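Local coordinates for protein MdcA (Pseudomonas aeruginosa, PDB 5VIT) that is the alpha subunit of malonate decarboxylase and probably acts as the transferase that moves the acyl carrier protein from its acetyl thioester to malonate, at residues 115-120 with 126-131; 301-306 with 538-543; 481-486 with 503-508. One frame throughout, in Å; residues are numbered along the deposited sequence.

Contact 1: residues 115-120 with 126-131; sequences LRIGQL and LEIGAI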
loop_
_atom_site.group_PDB
_atom_site.type_symbol
_atom_site.label_atom_id
_atom_site.label_comp_id
_atom_site.label_asym_id
_atom_site.label_seq_id
_atom_site.Cartn_x
_atom_site.Cartn_y
_atom_site.Cartn_z
ATOM N N LEU A 115 -4.645 2.139 -36.224
ATOM C CA LEU A 115 -4.014 3.138 -37.079
ATOM C C LEU A 115 -4.811 3.377 -38.365
ATOM O O LEU A 115 -5.056 4.520 -38.749
ATOM C CB LEU A 115 -2.589 2.717 -37.416
ATOM C CG LEU A 115 -1.554 3.836 -37.551
ATOM C CD1 LEU A 115 -1.448 4.646 -36.256
ATOM C CD2 LEU A 115 -0.195 3.257 -37.934
ATOM N N ARG A 116 -5.233 2.298 -39.013
ATOM C CA ARG A 116 -5.921 2.411 -40.291
ATOM C C ARG A 116 -7.250 3.177 -40.188
ATOM O O ARG A 116 -7.576 3.976 -41.072
ATOM C CB ARG A 116 -6.152 1.024 -40.900
ATOM C CG ARG A 116 -6.639 1.092 -42.339
ATOM C CD ARG A 116 -6.352 -0.175 -43.099
ATOM N NE ARG A 116 -6.884 -0.094 -44.456
ATOM C CZ ARG A 116 -7.444 -1.114 -45.103
ATOM N NH1 ARG A 116 -7.537 -2.301 -44.518
ATOM N NH2 ARG A 116 -7.911 -0.948 -46.337
ATOM N N ILE A 117 -7.999 2.955 -39.106
ATOM C CA ILE A 117 -9.271 3.641 -38.907
ATOM C C ILE A 117 -9.047 5.143 -38.789
ATOM O O ILE A 117 -9.760 5.931 -39.418
ATOM C CB ILE A 117 -10.015 3.112 -37.663
ATOM C CG1 ILE A 117 -10.694 1.780 -37.998
ATOM C CG2 ILE A 117 -11.046 4.116 -37.194
ATOM C CD1 ILE A 117 -11.278 1.055 -36.810
ATOM N N GLY A 118 -8.043 5.534 -38.009
ATOM C CA GLY A 118 -7.641 6.929 -37.937
ATOM C C GLY A 118 -7.234 7.476 -39.299
ATOM O O GLY A 118 -7.633 8.571 -39.684
ATOM N N GLN A 119 -6.457 6.688 -40.034
ATOM C CA GLN A 119 -6.038 7.046 -41.384
ATOM C C GLN A 119 -7.225 7.281 -42.330
ATOM O O GLN A 119 -7.303 8.315 -43.000
ATOM C CB GLN A 119 -5.126 5.953 -41.956
ATOM C CG GLN A 119 -4.584 6.292 -43.333
ATOM C CD GLN A 119 -3.695 7.533 -43.303
ATOM O OE1 GLN A 119 -4.130 8.640 -43.646
ATOM N NE2 GLN A 119 -2.443 7.354 -42.882
ATOM N N LEU A 120 -8.145 6.319 -42.379
ATOM C CA LEU A 120 -9.322 6.434 -43.227
ATOM C C LEU A 120 -10.215 7.591 -42.796
ATOM O O LEU A 120 -10.932 8.167 -43.616
ATOM C CB LEU A 120 -10.121 5.130 -43.222
ATOM C CG LEU A 120 -9.468 3.937 -43.926
ATOM C CD1 LEU A 120 -10.086 2.620 -43.465
ATOM C CD2 LEU A 120 -9.571 4.090 -45.443
ATOM N N LEU A 126 -13.927 7.281 -44.061
ATOM C CA LEU A 126 -14.690 6.651 -42.998
ATOM C C LEU A 126 -15.183 7.701 -41.999
ATOM O O LEU A 126 -14.409 8.552 -41.550
ATOM C CB LEU A 126 -13.832 5.585 -42.303
ATOM C CG LEU A 126 -14.357 4.847 -41.066
ATOM C CD1 LEU A 126 -13.775 3.446 -41.009
ATOM C CD2 LEU A 126 -14.025 5.607 -39.778
ATOM N N GLU A 127 -16.469 7.643 -41.658
ATOM C CA GLU A 127 -17.022 8.471 -40.582
ATOM C C GLU A 127 -17.441 7.610 -39.379
ATOM O O GLU A 127 -18.169 6.618 -39.522
ATOM C CB GLU A 127 -18.217 9.277 -41.085
ATOM C CG GLU A 127 -17.878 10.297 -42.162
ATOM C CD GLU A 127 -19.071 10.616 -43.042
ATOM O OE1 GLU A 127 -20.214 10.344 -42.618
ATOM O OE2 GLU A 127 -18.865 11.124 -44.165
ATOM N N ILE A 128 -16.974 7.987 -38.196
ATOM C CA ILE A 128 -17.354 7.284 -36.978
ATOM C C ILE A 128 -18.617 7.868 -36.364
ATOM O O ILE A 128 -18.626 9.034 -35.978
ATOM C CB ILE A 128 -16.239 7.338 -35.926
ATOM C CG1 ILE A 128 -15.009 6.596 -36.436
ATOM C CG2 ILE A 128 -16.708 6.712 -34.617
ATOM C CD1 ILE A 128 -13.983 6.350 -35.370
ATOM N N GLY A 129 -19.679 7.065 -36.280
ATOM C CA GLY A 129 -20.841 7.436 -35.487
ATOM C C GLY A 129 -20.404 7.550 -34.033
ATOM O O GLY A 129 -20.259 8.655 -33.495
ATOM N N ALA A 130 -20.171 6.406 -33.393
ATOM C CA ALA A 130 -19.541 6.404 -32.074
ATOM C C ALA A 130 -18.775 5.110 -31.783
ATOM O O ALA A 130 -19.049 4.062 -32.371
ATOM C CB ALA A 130 -20.593 6.648 -30.983
ATOM N N ILE A 131 -17.809 5.200 -30.876
ATOM C CA ILE A 131 -17.201 4.019 -30.273
ATOM C C ILE A 131 -18.098 3.552 -29.107
ATOM O O ILE A 131 -18.410 4.339 -28.208
ATOM C CB ILE A 131 -15.763 4.318 -29.776
ATOM C CG1 ILE A 131 -14.924 4.948 -30.899
ATOM C CG2 ILE A 131 -15.107 3.061 -29.236
ATOM C CD1 ILE A 131 -13.483 5.268 -30.487
#
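Ile117 and Ile128 meet through methyl groups. The CG2 branch of Ile117 lies 4.1 Å from CD1 of Ile128, and the two side chains cross at about a right angle. With chi1 of -78°, CG1 of Ile117 lies beside the backbone N, and CG2, anti to that N, is the methyl that faces 126-131. The same CG2 methyl is 4.2 Å from CD2 of Leu126. It therefore bridges two residues of 126-131. Closer to the turn, Leu120 and Leu126 meet base to base, with CB of Leu120 3.9 Å from CB of Leu126. Helix 114-122 links strands 102-107 and 127-131 in a beta-alpha-beta unit. Strand 127-131 runs parallel to 102-107 and is an outermost strand of the parallel sheet within this chain. Leu105 of strand 102-107 packs on Leu126. From outside the unit, Leu94 of the neighbouring helix 91-98 packs on Ile117 and Leu120. The polar part is small. Leu126 N donates a weak hydrogen bond to Leu120 O at 3.2 Å, with an N-H...O angle of 134°. This bond spans the short turn between helix and strand.

Contact 2: residues 301-306 with 538-543; sequences IESGWV and VEWSGG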
loop_
_atom_site.group_PDB
_atom_site.type_symbol
_atom_site.label_atom_id
_atom_site.label_comp_id
_atom_site.label_asym_id
_atom_site.label_seq_id
_atom_site.Cartn_x
_atom_site.Cartn_y
_atom_site.Cartn_z
ATOM N N ILE A 301 -9.290 -24.146 -12.844
ATOM C CA ILE A 301 -10.411 -25.089 -12.959
ATOM C C ILE A 301 -10.064 -26.504 -12.429
ATOM O O ILE A 301 -10.785 -27.057 -11.590
ATOM C CB ILE A 301 -10.892 -25.199 -14.421
ATOM C CG1 ILE A 301 -11.417 -23.836 -14.908
ATOM C CG2 ILE A 301 -11.954 -26.306 -14.554
ATOM C CD1 ILE A 301 -11.589 -23.714 -16.437
ATOM N N GLU A 302 -8.950 -27.062 -12.902
ATOM C CA GLU A 302 -8.497 -28.399 -12.494
ATOM C C GLU A 302 -8.227 -28.501 -11.000
ATOM O O GLU A 302 -8.452 -29.557 -10.390
ATOM C CB GLU A 302 -7.230 -28.779 -13.264
ATOM C CG GLU A 302 -7.409 -28.760 -14.781
ATOM C CD GLU A 302 -8.471 -29.758 -15.226
ATOM O OE1 GLU A 302 -8.342 -30.953 -14.882
ATOM O OE2 GLU A 302 -9.448 -29.343 -15.885
ATOM N N SER A 303 -7.747 -27.399 -10.420
ATOM C CA SER A 303 -7.421 -27.323 -8.995
ATOM C C SER A 303 -8.649 -27.179 -8.139
ATOM O O SER A 303 -8.566 -27.305 -6.924
ATOM C CB SER A 303 -6.499 -26.137 -8.709
ATOM O OG SER A 303 -5.344 -26.221 -9.498
ATOM N N GLY A 304 -9.777 -26.851 -8.763
ATOM C CA GLY A 304 -11.045 -26.769 -8.046
ATOM C C GLY A 304 -11.420 -25.395 -7.515
ATOM O O GLY A 304 -12.215 -25.285 -6.585
ATOM N N TRP A 305 -10.842 -24.345 -8.092
ATOM C CA TRP A 305 -11.176 -22.966 -7.719
ATOM C C TRP A 305 -12.458 -22.484 -8.392
ATOM O O TRP A 305 -13.231 -21.721 -7.818
ATOM C CB TRP A 305 -10.031 -22.018 -8.093
ATOM C CG TRP A 305 -8.856 -22.145 -7.191
ATOM C CD1 TRP A 305 -7.933 -23.153 -7.183
ATOM C CD2 TRP A 305 -8.478 -21.246 -6.142
ATOM N NE1 TRP A 305 -7.010 -22.938 -6.191
ATOM C CE2 TRP A 305 -7.316 -21.770 -5.543
ATOM C CE3 TRP A 305 -8.998 -20.039 -5.667
ATOM C CZ2 TRP A 305 -6.670 -21.132 -4.488
ATOM C CZ3 TRP A 305 -8.351 -19.403 -4.623
ATOM C CH2 TRP A 305 -7.200 -19.951 -4.043
ATOM N N VAL A 306 -12.668 -22.932 -9.620
ATOM C CA VAL A 306 -13.691 -22.362 -10.478
ATOM C C VAL A 306 -14.972 -23.178 -10.455
ATOM O O VAL A 306 -15.002 -24.291 -10.971
ATOM C CB VAL A 306 -13.184 -22.288 -11.910
ATOM C CG1 VAL A 306 -14.257 -21.730 -12.817
ATOM C CG2 VAL A 306 -11.902 -21.457 -11.977
ATOM N N VAL A 538 -1.662 -27.371 -21.995
ATOM C CA VAL A 538 -2.254 -28.554 -22.621
ATOM C C VAL A 538 -2.201 -29.723 -21.644
ATOM O O VAL A 538 -3.175 -30.462 -21.478
ATOM C CB VAL A 538 -1.550 -28.927 -23.936
ATOM C CG1 VAL A 538 -2.117 -30.236 -24.497
ATOM C CG2 VAL A 538 -1.689 -27.796 -24.956
ATOM N N GLU A 539 -1.075 -29.834 -20.946
ATOM C CA GLU A 539 -0.877 -30.862 -19.933
ATOM C C GLU A 539 -1.899 -30.794 -18.817
ATOM O O GLU A 539 -2.476 -31.811 -18.422
ATOM C CB GLU A 539 0.519 -30.742 -19.331
ATOM C CG GLU A 539 1.448 -31.833 -19.740
ATOM C CD GLU A 539 0.963 -33.187 -19.296
ATOM O OE1 GLU A 539 0.929 -33.432 -18.070
ATOM O OE2 GLU A 539 0.616 -34.002 -20.181
ATOM N N TRP A 540 -2.089 -29.592 -18.280
ATOM C CA TRP A 540 -3.076 -29.368 -17.237
ATOM C C TRP A 540 -4.466 -29.778 -17.709
ATOM O O TRP A 540 -5.295 -30.187 -16.907
ATOM C CB TRP A 540 -3.097 -27.901 -16.820
ATOM C CG TRP A 540 -2.133 -27.528 -15.733
ATOM C CD1 TRP A 540 -0.862 -27.055 -15.894
ATOM C CD2 TRP A 540 -2.381 -27.546 -14.320
ATOM N NE1 TRP A 540 -0.301 -26.798 -14.669
ATOM C CE2 TRP A 540 -1.208 -27.084 -13.688
ATOM C CE3 TRP A 540 -3.476 -27.919 -13.532
ATOM C CZ2 TRP A 540 -1.094 -26.987 -12.304
ATOM C CZ3 TRP A 540 -3.367 -27.815 -12.162
ATOM C CH2 TRP A 540 -2.179 -27.350 -11.556
ATOM N N SER A 541 -4.701 -29.645 -19.012
ATOM C CA SER A 541 -5.986 -29.946 -19.621
ATOM C C SER A 541 -6.102 -31.429 -19.984
ATOM O O SER A 541 -7.095 -31.845 -20.570
ATOM C CB SER A 541 -6.198 -29.094 -20.882
ATOM O OG SER A 541 -5.765 -29.781 -22.059
ATOM N N GLY A 542 -5.083 -32.217 -19.640
ATOM C CA GLY A 542 -5.096 -33.640 -19.933
ATOM C C GLY A 542 -5.125 -33.881 -21.423
ATOM O O GLY A 542 -5.699 -34.865 -21.893
ATOM N N GLY A 543 -4.512 -32.971 -22.171
ATOM C CA GLY A 543 -4.470 -33.075 -23.617
ATOM C C GLY A 543 -5.698 -32.553 -24.353
ATOM O O GLY A 543 -5.717 -32.549 -25.577
HETATM O O HOH W 1 -5.874 -31.937 -14.936
#
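Glu302 reaches Trp540 with its first carbons and continues to polar partners at its tip. CB lies at the edge of the Trp540 ring, in its plane, 3.9 Å from CE3. CG stands beside the backbone N of Glu302. With this chi1 of -58°, CG comes to 3.3 Å from Trp540 O. The chain bends at chi2 (-61°), which sets the carboxylate. At the tip, OE1 of Glu302 and Trp540 O are both acceptors, and a water bridges them by donating to each, at 2.7 Å in both cases. OE1 also forms a salt bridge with Arg325, and OE2 is hydrogen-bonded to Tyr321. The carboxylate is thus held by three groups, which probably favours its charged form.

Ser303 adds a second touch on the same ring. Its OG lies obliquely near the indole, 3.7 Å from Trp540 CZ3, and is hydrogen-bonded to Pro299 O. The indole NE1 is bonded to Ala530 O, which probably helps to hold the pyrrole side of the indole. Both helices close next to the contact with Schellman motifs, at Gly304 and Gly542, each with positive phi.

The contact therefore joins the C-terminal ends of helices 298-302 and 534-540 at the protein surface. Tyr321 of helix 319-323 packs on Ser541, and Pro273 of helix 263-278 packs on Ser303. Strand 308-310 follows shortly after the 301-306 segment.

Contact 3: residues 481-486 with 503-508; sequences QAMIAA and QRMRRE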
loop_
_atom_site.group_PDB
_atom_site.type_symbol
_atom_site.label_atom_id
_atom_site.label_comp_id
_atom_site.label_asym_id
_atom_site.label_seq_id
_atom_site.Cartn_x
_atom_site.Cartn_y
_atom_site.Cartn_z
ATOM N N GLN A 481 -6.646 12.109 -6.438
ATOM C CA GLN A 481 -5.412 12.469 -7.138
ATOM C C GLN A 481 -4.186 12.101 -6.305
ATOM O O GLN A 481 -3.204 11.563 -6.834
ATOM C CB GLN A 481 -5.380 13.978 -7.467
ATOM C CG GLN A 481 -6.437 14.395 -8.490
ATOM C CD GLN A 481 -6.697 15.895 -8.497
ATOM O OE1 GLN A 481 -6.250 16.610 -7.611
ATOM N NE2 GLN A 481 -7.431 16.368 -9.498
ATOM N N ALA A 482 -4.235 12.396 -5.007
ATOM C CA ALA A 482 -3.090 12.114 -4.148
ATOM C C ALA A 482 -2.833 10.612 -4.120
ATOM O O ALA A 482 -1.692 10.162 -4.171
ATOM C CB ALA A 482 -3.316 12.647 -2.720
ATOM N N MET A 483 -3.906 9.843 -4.040
ATOM C CA MET A 483 -3.775 8.394 -3.949
ATOM C C MET A 483 -3.201 7.825 -5.241
ATOM O O MET A 483 -2.304 6.980 -5.200
ATOM C CB MET A 483 -5.123 7.754 -3.606
ATOM C CG MET A 483 -5.688 8.265 -2.278
ATOM S SD MET A 483 -7.424 7.827 -2.004
ATOM C CE MET A 483 -7.187 6.089 -2.041
ATOM N N ILE A 484 -3.692 8.307 -6.384
ATOM C CA ILE A 484 -3.192 7.840 -7.672
ATOM C C ILE A 484 -1.700 8.167 -7.789
ATOM O O ILE A 484 -0.889 7.309 -8.154
ATOM C CB ILE A 484 -3.983 8.457 -8.850
ATOM C CG1 ILE A 484 -5.400 7.849 -8.893
ATOM C CG2 ILE A 484 -3.255 8.232 -10.187
ATOM C CD1 ILE A 484 -6.454 8.716 -9.573
ATOM N N ALA A 485 -1.334 9.394 -7.441
ATOM C CA ALA A 485 0.062 9.805 -7.515
ATOM C C ALA A 485 0.960 8.924 -6.619
ATOM O O ALA A 485 2.090 8.596 -7.003
ATOM C CB ALA A 485 0.203 11.305 -7.138
ATOM N N ALA A 486 0.462 8.537 -5.442
ATOM C CA ALA A 486 1.233 7.659 -4.541
ATOM C C ALA A 486 1.584 6.291 -5.133
ATOM O O ALA A 486 2.522 5.653 -4.684
ATOM C CB ALA A 486 0.489 7.452 -3.235
ATOM N N GLN A 503 3.827 7.215 4.208
ATOM C CA GLN A 503 3.616 6.475 5.460
ATOM C C GLN A 503 2.198 6.682 6.003
ATOM O O GLN A 503 1.520 5.733 6.399
ATOM C CB GLN A 503 4.645 6.883 6.521
ATOM C CG GLN A 503 4.500 6.126 7.861
ATOM C CD GLN A 503 3.624 6.851 8.899
ATOM O OE1 GLN A 503 3.464 8.089 8.866
ATOM N NE2 GLN A 503 3.053 6.077 9.827
ATOM N N ARG A 504 1.764 7.930 6.011
ATOM C CA ARG A 504 0.424 8.280 6.437
ATOM C C ARG A 504 -0.654 7.604 5.591
ATOM O O ARG A 504 -1.649 7.099 6.124
ATOM C CB ARG A 504 0.257 9.798 6.383
ATOM C CG ARG A 504 -1.150 10.305 6.657
ATOM C CD ARG A 504 -1.056 11.663 7.309
ATOM N NE ARG A 504 -2.157 11.864 8.235
ATOM C CZ ARG A 504 -2.010 12.156 9.523
ATOM N NH1 ARG A 504 -0.796 12.277 10.057
ATOM N NH2 ARG A 504 -3.091 12.324 10.274
ATOM N N MET A 505 -0.463 7.603 4.273
ATOM C CA MET A 505 -1.446 6.999 3.386
ATOM C C MET A 505 -1.512 5.497 3.624
ATOM O O MET A 505 -2.593 4.903 3.599
ATOM C CB MET A 505 -1.118 7.326 1.940
ATOM C CG MET A 505 -1.127 8.846 1.701
ATOM S SD MET A 505 -0.808 9.347 0.003
ATOM C CE MET A 505 -2.343 8.875 -0.774
ATOM N N ARG A 506 -0.360 4.896 3.902
ATOM C CA ARG A 506 -0.287 3.477 4.247
ATOM C C ARG A 506 -1.066 3.149 5.525
ATOM O O ARG A 506 -1.921 2.262 5.561
ATOM C CB ARG A 506 1.164 3.069 4.435
ATOM C CG ARG A 506 1.999 3.173 3.179
ATOM C CD ARG A 506 2.749 1.910 3.038
ATOM N NE ARG A 506 4.136 1.981 3.420
ATOM C CZ ARG A 506 4.843 0.937 3.840
ATOM N NH1 ARG A 506 4.272 -0.254 3.982
ATOM N NH2 ARG A 506 6.122 1.096 4.140
ATOM N N ARG A 507 -0.727 3.884 6.572
ATOM C CA ARG A 507 -1.332 3.743 7.872
ATOM C C ARG A 507 -2.851 3.977 7.853
ATOM O O ARG A 507 -3.587 3.248 8.503
ATOM C CB ARG A 507 -0.655 4.701 8.840
ATOM C CG ARG A 507 -0.919 4.404 10.297
ATOM C CD ARG A 507 -0.117 5.345 11.192
ATOM N NE ARG A 507 -0.067 6.725 10.691
ATOM C CZ ARG A 507 -1.118 7.550 10.806
ATOM N NH1 ARG A 507 -2.246 7.110 11.413
ATOM N NH2 ARG A 507 -1.074 8.816 10.348
ATOM N N GLU A 508 -3.311 4.971 7.100
ATOM C CA GLU A 508 -4.746 5.246 6.989
ATOM C C GLU A 508 -5.491 4.277 6.065
ATOM O O GLU A 508 -6.709 4.333 5.961
ATOM C CB GLU A 508 -4.964 6.683 6.534
ATOM C CG GLU A 508 -4.453 7.657 7.585
ATOM C CD GLU A 508 -4.657 9.095 7.223
ATOM O OE1 GLU A 508 -5.004 9.368 6.057
ATOM O OE2 GLU A 508 -4.466 9.955 8.110
#
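Met505 reaches Met483 and its neighbours through three torsions. CG stands beside the backbone N of Met505 (chi1 -60°), the second torsion is extended, and the third turns back (chi3 73°). This carries SD across to helix 477-486 and bends the CE methyl in against it. CE is the main probe. It comes to 3.5 Å from CA of Met483 and to 3.7 Å from CG of the same residue. It also lies 3.7 Å from Ala482 O, a carbonyl already used by Ala486 N within the helix. The SD of Met505 rests 4.0 Å from CB of Ala486, one turn further along from Ala482. The small alanines let the methionine approach the helix backbone itself. The two methionine side chains cross obliquely. Met483 gives its CB and CG to the contact, not its own methyl.

The axes of segments 481-486 and 503-507 pass 11.4 Å apart and run at 106° to each other, close to perpendicular. The helices thus meet chiefly through one long side chain. Ile511 of strand 511-512 packs on both Ala486 and Met505, and His497 touches the same two residues.

Arg504 NE forms a salt bridge with Glu508 OE2 at 3.0 Å, with weak hydrogen-bond geometry. Arg504 and Glu508 also pair with side chains of other protein chains in the assembly, while Arg506 forms a salt bridge with Asp516 of its own chain.

Chemically, then, the touch between the helices is mainly apolar, with the Met505 methyl also against a backbone carbonyl. It probably rests on dispersion and shape.

How the contacts relate
The three contacts are separate, with centres about 40 Å apart and nearest atoms no closer than about 22 Å. Contact 1 comes first along the chain and belongs to the parallel sheet, at its edge strand 127-131. Segment 301-306 of contact 2 leads into strand 308-310, one edge strand of the mixed sheet. Contact 3 packs on strand 511-512, the other. Contact 2 joins segments more than 230 residues apart, and contact 3 falls entirely within that interval. Contacts 1 and 2 sit on opposite sides of the chain's centre. Contact 2 thus ties the C-terminal region back to the mixed-sheet part, while contacts 1 and 3 join segments close in sequence, 6 and 17 residues apart.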